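Local coordinates for protein alkaline phosphatase D (Bacillus subtilis, PDB 2YEQ) that hydrolyses phosphate esters as an alkaline phosphatase and phosphodiesterase, using an active site that contains iron(III) and calcium, at residues Tyr154-Pro158 with Asn159-Ser163; Glu504-Phe507 with Phe508-Lys512. All coordinates share one frame; numbering follows the deposited sequence.

Interaction 1: Tyr154-Pro158 with Asn159-Ser163; sequences YEYGP and NEYVS. With FE (Fe (III) ion), chain B.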
ATOM      1  N   TYR A 154      -3.748  -9.454   6.186  1.00 16.74           N
ATOM      2  CA  TYR A 154      -4.678 -10.372   5.544  1.00 17.26           C
ATOM      3  C   TYR A 154      -5.589 -10.918   6.660  1.00 17.73           C
ATOM      4  O   TYR A 154      -5.184 -10.963   7.834  1.00 16.17           O
ATOM      5  CB  TYR A 154      -3.968 -11.518   4.801  1.00 18.15           C
ATOM      6  CG  TYR A 154      -3.291 -11.071   3.513  1.00 16.85           C
ATOM      7  CD1 TYR A 154      -2.170 -10.222   3.545  1.00 16.69           C
ATOM      8  CD2 TYR A 154      -3.795 -11.445   2.279  1.00 17.94           C
ATOM      9  CE1 TYR A 154      -1.557  -9.784   2.387  1.00 15.43           C
ATOM     10  CE2 TYR A 154      -3.187 -11.017   1.086  1.00 17.64           C
ATOM     11  CZ  TYR A 154      -2.080 -10.168   1.149  1.00 17.09           C
ATOM     12  OH  TYR A 154      -1.458  -9.752   0.009  1.00 16.30           O
ATOM     13  N   GLU A 155      -6.785 -11.339   6.269  1.00 17.55           N
ATOM     14  CA  GLU A 155      -7.874 -11.646   7.203  1.00 17.74           C
ATOM     15  C   GLU A 155      -8.035 -13.104   7.555  1.00 17.92           C
ATOM     16  O   GLU A 155      -8.807 -13.455   8.469  1.00 19.59           O
ATOM     17  CB  GLU A 155      -9.189 -11.098   6.625  1.00 17.90           C
ATOM     18  CG  GLU A 155      -9.848 -12.002   5.549  1.00 18.89           C
ATOM     19  CD  GLU A 155      -9.345 -11.729   4.133  1.00 19.14           C
ATOM     20  OE1 GLU A 155      -8.277 -11.081   3.985  1.00 18.04           O
ATOM     21  OE2 GLU A 155      -9.997 -12.198   3.163  1.00 17.37           O
ATOM     22  N   TYR A 156      -7.332 -13.967   6.834  1.00 18.91           N
ATOM     23  CA  TYR A 156      -7.540 -15.397   6.904  1.00 18.33           C
ATOM     24  C   TYR A 156      -7.213 -16.042   8.253  1.00 22.49           C
ATOM     25  O   TYR A 156      -6.485 -15.482   9.069  1.00 21.06           O
ATOM     26  CB  TYR A 156      -6.726 -16.097   5.825  1.00 19.59           C
ATOM     27  CG  TYR A 156      -7.140 -15.704   4.423  1.00 20.25           C
ATOM     28  CD1 TYR A 156      -8.326 -16.174   3.881  1.00 21.81           C
ATOM     29  CD2 TYR A 156      -6.358 -14.845   3.651  1.00 19.81           C
ATOM     30  CE1 TYR A 156      -8.725 -15.808   2.610  1.00 21.99           C
ATOM     31  CE2 TYR A 156      -6.750 -14.463   2.389  1.00 19.62           C
ATOM     32  CZ  TYR A 156      -7.938 -14.929   1.879  1.00 21.99           C
ATOM     33  OH  TYR A 156      -8.329 -14.552   0.620  1.00 22.23           O
ATOM     34  N   GLY A 157      -7.826 -17.201   8.479  1.00 20.48           N
ATOM     35  CA  GLY A 157      -7.376 -18.151   9.475  1.00 22.70           C
ATOM     36  C   GLY A 157      -6.139 -18.860   8.962  1.00 24.75           C
ATOM     37  O   GLY A 157      -5.654 -18.565   7.863  1.00 26.54           O
ATOM     38  N   PRO A 158      -5.618 -19.794   9.746  1.00 28.22           N
ATOM     39  CA  PRO A 158      -4.405 -20.500   9.355  1.00 27.30           C
ATOM     40  C   PRO A 158      -4.681 -21.600   8.333  1.00 28.84           C
ATOM     41  O   PRO A 158      -5.777 -22.152   8.301  1.00 29.91           O
ATOM     42  CB  PRO A 158      -3.892 -21.070  10.685  1.00 29.01           C
ATOM     43  CG  PRO A 158      -5.076 -21.222  11.504  1.00 31.11           C
ATOM     44  CD  PRO A 158      -5.986 -20.079  11.144  1.00 29.19           C
ATOM     45  N   ASN A 159      -3.696 -21.901   7.493  1.00 28.94           N
ATOM     46  CA  ASN A 159      -3.810 -22.955   6.483  1.00 30.27           C
ATOM     47  C   ASN A 159      -4.957 -22.723   5.503  1.00 26.01           C
ATOM     48  O   ASN A 159      -5.626 -23.672   5.070  1.00 32.42           O
ATOM     49  CB  ASN A 159      -4.017 -24.332   7.141  1.00 36.37           C
ATOM     50  CG  ASN A 159      -2.984 -24.636   8.204  1.00 43.86           C
ATOM     51  OD1 ASN A 159      -3.319 -24.866   9.378  1.00 42.66           O
ATOM     52  ND2 ASN A 159      -1.720 -24.642   7.803  1.00 41.20           N
ATOM     53  N   GLU A 160      -5.239 -21.472   5.185  1.00 23.50           N
ATOM     54  CA  GLU A 160      -6.303 -21.179   4.243  1.00 22.07           C
ATOM     55  C   GLU A 160      -5.720 -20.663   2.940  1.00 22.62           C
ATOM     56  O   GLU A 160      -5.854 -21.320   1.888  1.00 23.22           O
ATOM     57  CB  GLU A 160      -7.303 -20.203   4.850  1.00 23.01           C
ATOM     58  CG  GLU A 160      -8.155 -20.870   5.919  1.00 24.24           C
ATOM     59  CD  GLU A 160      -8.916 -19.897   6.790  1.00 24.74           C
ATOM     60  OE1 GLU A 160      -9.054 -18.712   6.404  1.00 25.29           O
ATOM     61  OE2 GLU A 160      -9.375 -20.334   7.879  1.00 28.55           O
ATOM     62  N   TYR A 161      -5.089 -19.494   3.008  1.00 19.89           N
ATOM     63  CA  TYR A 161      -4.456 -18.893   1.842  1.00 20.86           C
ATOM     64  C   TYR A 161      -3.000 -19.311   1.838  1.00 22.27           C
ATOM     65  O   TYR A 161      -2.164 -18.696   2.505  1.00 19.95           O
ATOM     66  CB  TYR A 161      -4.602 -17.387   1.897  1.00 22.39           C
ATOM     67  CG  TYR A 161      -3.908 -16.633   0.777  1.00 24.80           C
ATOM     68  CD1 TYR A 161      -3.702 -17.209  -0.480  1.00 28.05           C
ATOM     69  CD2 TYR A 161      -3.456 -15.350   0.980  1.00 24.62           C
ATOM     70  CE1 TYR A 161      -3.070 -16.513  -1.485  1.00 27.83           C
ATOM     71  CE2 TYR A 161      -2.840 -14.641  -0.022  1.00 24.63           C
ATOM     72  CZ  TYR A 161      -2.646 -15.219  -1.242  1.00 26.38           C
ATOM     73  OH  TYR A 161      -1.993 -14.519  -2.224  1.00 29.16           O
ATOM     74  N   VAL A 162      -2.720 -20.383   1.106  1.00 22.73           N
ATOM     75  CA  VAL A 162      -1.465 -21.096   1.233  1.00 25.12           C
ATOM     76  C   VAL A 162      -0.546 -20.808   0.042  1.00 29.26           C
ATOM     77  O   VAL A 162      -0.924 -20.951  -1.121  1.00 26.92           O
ATOM     78  CB  VAL A 162      -1.690 -22.590   1.418  1.00 27.76           C
ATOM     79  CG1 VAL A 162      -0.324 -23.359   1.482  1.00 27.86           C
ATOM     80  CG2 VAL A 162      -2.537 -22.818   2.712  1.00 26.03           C
ATOM     81  N   SER A 163       0.665 -20.363   0.360  1.00 26.88           N
ATOM     82  CA  SER A 163       1.655 -20.030  -0.648  1.00 27.40           C
ATOM     83  C   SER A 163       2.150 -21.292  -1.356  1.00 26.30           C
ATOM     84  O   SER A 163       2.277 -22.344  -0.738  1.00 24.49           O
ATOM     85  CB  SER A 163       2.833 -19.303   0.021  1.00 28.13           C
ATOM     86  OG  SER A 163       3.980 -19.343  -0.775  1.00 24.87           O
TER
HETATM   87 FE    FE B1524      -2.153  -9.026  -1.716  1.00 17.60          FE
HETATM   88  O   HOH W   1      -4.073 -18.805   5.658  1.00 19.07           O
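Different first torsions bring Tyr156 and Tyr161 together: Tyr161 carries CG anti to its backbone N (chi1 176°), whereas Tyr156 turns CG beside its own N (chi1 -63°), and the Tyr161 methylene lands over one face of the Tyr156 ring. The CH-pi contact puts Tyr161 CB 3.8 Å from the Tyr156 ring centroid, leaning toward the CD2 and CE2 rim. Glu155 OE2, itself held by the backbone of Asn215, lies over the opposite face. Beyond CB the two rings meet obliquely, and the CE2 edge of the Tyr161 ring goes on to Tyr154, with Tyr154 CE2 and Tyr161 CE2 3.8 Å apart. The resulting aromatic cluster occupies the loop after strand 145-148 in the calcineurin-like phosphatase fold, where loops at strand ends supply metal ligands. Here the ligand is Tyr154, whose OH binds iron(III) at 2.0 Å alongside Cys124, Asp151 and His382, with Ser412 as its hydrogen-bond partner. The turn behind the cluster is tied by Glu160, whose chain, extended beyond CG, reaches back across the turn so that Gly157 N donates to Glu160 OE1 over 2.8 Å, arriving 57° out of the carboxylate plane. That oxygen also lies at the edge of the Tyr156 ring, 3.5 Å from Tyr156 CB. The other oxygen, OE2, forms a salt bridge with Lys520 and lies against Gly157 CA. Replacing Glu160 by an alanine would probably leave Gly157 N without this acceptor and Lys520 without this carboxylate mate. A water spans the same turn, donating to Gly157 O over 2.7 Å and accepting from Tyr161 N over 2.9 Å.

Interaction 2: Glu504-Phe507 with Phe508-Lys512; sequences EDRF and FSHNK. With EDO (1,2-ethanediol), chain M; PO4 (phosphate ion), chain C.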
ATOM      1  N   GLU A 504      -3.656 -16.711 -13.144  1.00 34.20           N
ATOM      2  CA  GLU A 504      -4.864 -17.357 -12.588  1.00 33.29           C
ATOM      3  C   GLU A 504      -4.589 -18.030 -11.215  1.00 33.34           C
ATOM      4  O   GLU A 504      -5.509 -18.217 -10.415  1.00 29.27           O
ATOM      5  CB  GLU A 504      -5.457 -18.368 -13.593  1.00 34.23           C
ATOM      6  CG  GLU A 504      -6.900 -18.879 -13.270  1.00 38.83           C
ATOM      7  CD  GLU A 504      -8.022 -17.833 -13.504  1.00 42.41           C
ATOM      8  OE1 GLU A 504      -7.866 -16.920 -14.339  1.00 43.70           O
ATOM      9  OE2 GLU A 504      -9.083 -17.940 -12.850  1.00 49.16           O
ATOM     10  N   ASP A 505      -3.337 -18.376 -10.929  1.00 34.82           N
ATOM     11  CA  ASP A 505      -3.015 -19.004  -9.632  1.00 34.85           C
ATOM     12  C   ASP A 505      -3.361 -18.148  -8.416  1.00 34.99           C
ATOM     13  O   ASP A 505      -3.797 -18.676  -7.396  1.00 35.21           O
ATOM     14  CB  ASP A 505      -1.565 -19.441  -9.577  1.00 35.89           C
ATOM     15  CG  ASP A 505      -1.271 -20.574 -10.544  1.00 37.60           C
ATOM     16  OD1 ASP A 505      -2.151 -21.422 -10.795  1.00 45.22           O
ATOM     17  OD2 ASP A 505      -0.156 -20.623 -11.079  1.00 44.57           O
ATOM     18  N   ARG A 506      -3.217 -16.837  -8.536  1.00 31.23           N
ATOM     19  CA  ARG A 506      -3.580 -15.942  -7.452  1.00 32.73           C
ATOM     20  C   ARG A 506      -5.109 -16.029  -7.145  1.00 35.63           C
ATOM     21  O   ARG A 506      -5.487 -16.182  -5.988  1.00 35.28           O
ATOM     22  CB  ARG A 506      -3.126 -14.512  -7.767  1.00 30.27           C
ATOM     23  CG  ARG A 506      -3.332 -13.507  -6.637  1.00 29.56           C
ATOM     24  CD  ARG A 506      -2.609 -12.208  -6.897  1.00 28.64           C
ATOM     25  NE  ARG A 506      -3.010 -11.600  -8.169  1.00 26.77           N
ATOM     26  CZ  ARG A 506      -3.878 -10.608  -8.326  1.00 25.34           C
ATOM     27  NH1 ARG A 506      -4.484 -10.021  -7.286  1.00 26.06           N
ATOM     28  NH2 ARG A 506      -4.137 -10.170  -9.555  1.00 29.81           N
ATOM     29  N   PHE A 507      -5.962 -15.946  -8.174  1.00 35.75           N
ATOM     30  CA  PHE A 507      -7.420 -16.107  -8.015  1.00 32.49           C
ATOM     31  C   PHE A 507      -7.748 -17.511  -7.477  1.00 31.39           C
ATOM     32  O   PHE A 507      -8.548 -17.666  -6.559  1.00 32.77           O
ATOM     33  CB  PHE A 507      -8.147 -15.851  -9.349  1.00 37.19           C
ATOM     34  CG  PHE A 507      -9.671 -15.863  -9.251  1.00 42.32           C
ATOM     35  CD1 PHE A 507     -10.345 -14.925  -8.464  1.00 46.34           C
ATOM     36  CD2 PHE A 507     -10.427 -16.783  -9.978  1.00 47.95           C
ATOM     37  CE1 PHE A 507     -11.754 -14.926  -8.377  1.00 48.60           C
ATOM     38  CE2 PHE A 507     -11.829 -16.790  -9.904  1.00 49.63           C
ATOM     39  CZ  PHE A 507     -12.493 -15.866  -9.101  1.00 47.72           C
ATOM     40  N   PHE A 508      -7.091 -18.525  -8.015  1.00 30.87           N
ATOM     41  CA  PHE A 508      -7.337 -19.899  -7.612  1.00 35.54           C
ATOM     42  C   PHE A 508      -6.963 -20.133  -6.152  1.00 38.20           C
ATOM     43  O   PHE A 508      -7.685 -20.821  -5.423  1.00 35.34           O
ATOM     44  CB  PHE A 508      -6.561 -20.867  -8.496  1.00 39.88           C
ATOM     45  CG  PHE A 508      -6.788 -22.303  -8.152  1.00 48.78           C
ATOM     46  CD1 PHE A 508      -8.016 -22.913  -8.426  1.00 56.09           C
ATOM     47  CD2 PHE A 508      -5.790 -23.055  -7.540  1.00 53.16           C
ATOM     48  CE1 PHE A 508      -8.241 -24.258  -8.101  1.00 53.20           C
ATOM     49  CE2 PHE A 508      -6.007 -24.401  -7.213  1.00 55.71           C
ATOM     50  CZ  PHE A 508      -7.238 -24.997  -7.499  1.00 56.65           C
ATOM     51  N   SER A 509      -5.843 -19.552  -5.737  1.00 32.07           N
ATOM     52  CA  SER A 509      -5.349 -19.744  -4.391  1.00 35.84           C
ATOM     53  C   SER A 509      -6.235 -19.024  -3.361  1.00 33.76           C
ATOM     54  O   SER A 509      -6.475 -19.561  -2.277  1.00 35.39           O
ATOM     55  CB  SER A 509      -3.893 -19.296  -4.294  1.00 38.05           C
ATOM     56  OG  SER A 509      -3.374 -19.646  -3.039  1.00 47.90           O
ATOM     57  N   HIS A 510      -6.741 -17.838  -3.701  1.00 30.44           N
ATOM     58  CA  HIS A 510      -7.730 -17.165  -2.863  1.00 32.58           C
ATOM     59  C   HIS A 510      -9.075 -17.932  -2.803  1.00 35.42           C
ATOM     60  O   HIS A 510      -9.762 -17.885  -1.777  1.00 37.54           O
ATOM     61  CB  HIS A 510      -7.991 -15.757  -3.358  1.00 32.31           C
ATOM     62  CG  HIS A 510      -6.897 -14.786  -3.040  1.00 31.45           C
ATOM     63  ND1 HIS A 510      -5.744 -14.690  -3.788  1.00 33.67           N
ATOM     64  CD2 HIS A 510      -6.792 -13.853  -2.069  1.00 31.96           C
ATOM     65  CE1 HIS A 510      -4.978 -13.734  -3.295  1.00 35.52           C
ATOM     66  NE2 HIS A 510      -5.593 -13.204  -2.254  1.00 32.53           N
ATOM     67  N   ASN A 511      -9.452 -18.613  -3.888  1.00 32.35           N
ATOM     68  CA  ASN A 511     -10.700 -19.399  -3.893  1.00 37.27           C
ATOM     69  C   ASN A 511     -10.558 -20.692  -3.083  1.00 34.10           C
ATOM     70  O   ASN A 511     -11.487 -21.107  -2.407  1.00 31.58           O
ATOM     71  CB  ASN A 511     -11.170 -19.697  -5.324  1.00 40.15           C
ATOM     72  CG  ASN A 511     -11.607 -18.447  -6.069  1.00 41.49           C
ATOM     73  OD1 ASN A 511     -12.078 -17.475  -5.470  1.00 45.73           O
ATOM     74  ND2 ASN A 511     -11.429 -18.458  -7.388  1.00 49.07           N
ATOM     75  N   LYS A 512      -9.390 -21.320  -3.149  1.00 34.62           N
ATOM     76  CA  LYS A 512      -9.076 -22.457  -2.270  1.00 38.08           C
ATOM     77  C   LYS A 512      -9.153 -22.065  -0.796  1.00 39.06           C
ATOM     78  O   LYS A 512      -9.649 -22.836   0.019  1.00 37.45           O
ATOM     79  CB  LYS A 512      -7.684 -23.014  -2.572  1.00 43.19           C
ATOM     80  CG  LYS A 512      -7.640 -23.925  -3.776  1.00 50.86           C
ATOM     81  CD  LYS A 512      -8.229 -25.313  -3.471  1.00 63.06           C
ATOM     82  CE  LYS A 512      -9.355 -25.686  -4.441  1.00 67.51           C
ATOM     83  NZ  LYS A 512      -9.670 -27.140  -4.388  1.00 72.43           N
TER
HETATM   84  C1  EDO M 540      -4.996 -15.577 -16.007  1.00 34.99           C
HETATM   85  O1  EDO M 540      -3.926 -16.532 -16.007  1.00 29.76           O
HETATM   86  C2  EDO M 540      -5.927 -15.802 -17.201  1.00 34.61           C
HETATM   87  O2  EDO M 540      -6.818 -16.887 -16.922  1.00 36.43           O
HETATM   88  P   PO4 C1527      -4.456  -9.863  -3.301  1.00 18.96           P
HETATM   89  O1  PO4 C1527      -4.531 -10.697  -4.526  1.00 19.09           O
HETATM   90  O2  PO4 C1527      -5.680  -9.065  -2.965  1.00 16.91           O
HETATM   91  O3  PO4 C1527      -3.805 -10.603  -2.150  1.00 19.66           O
HETATM   92  O4  PO4 C1527      -3.520  -8.649  -3.581  1.00 18.75           O
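Successive i to i+4 backbone bonds join 504-507 to 508-512 as one continuous helix: Phe508 N to Glu504 O, Ser509 N to Asp505 O, His510 N to Arg506 O and Asn511 N to Phe507 O. Arg506 O is gripped twice, because His510 turns its ring back along the helix and donates from ND1 as well, over 2.7 Å to Arg506 O and nearly straight at 168°. The two donors approach from opposite faces of the carbonyl plane, and the second fixes the rotation of the imidazole. Its other nitrogen, His510 NE2, thereby faces a phosphate, with a weak bond of 3.2 Å to phosphate O3, and is also hydrogen-bonded to His211. Arg506 runs alongside, bends at chi3 (57°), and brings NH1 to phosphate O1 at 2.8 Å. One residue further along, Asn511 lays ND2 over a face of the Phe507 ring, 3.0 Å from Phe507 CE2, its amide plane nearly perpendicular to the ring, while Lys224 holds OD1. Arginine and histidine one turn apart, converging on an anion beside the metals, are consistent with an anion-binding pocket of the active site, here walled by the C-terminal helix.

How the interactions relate
Interaction 1 is a buried loop contact, whereas interaction 2 lies on a helix largely at the protein surface, with His510 its buried member. The two meet directly: His510 CE1 lies 3.3 Å from Tyr161 OH, and His510 CD2 is 3.2 Å from Tyr156 OH, which places the aromatic cluster of 154-163 against the inner face of helix 504-520. Their chemistry divides accordingly. The loop combines aromatic packing and a carboxylate-tied turn with a metal ligand; the helix adds regular backbone bonds and cationic or imidazole donors. Both reach one site, since phosphate O3 also lies next to the iron bound by Tyr154.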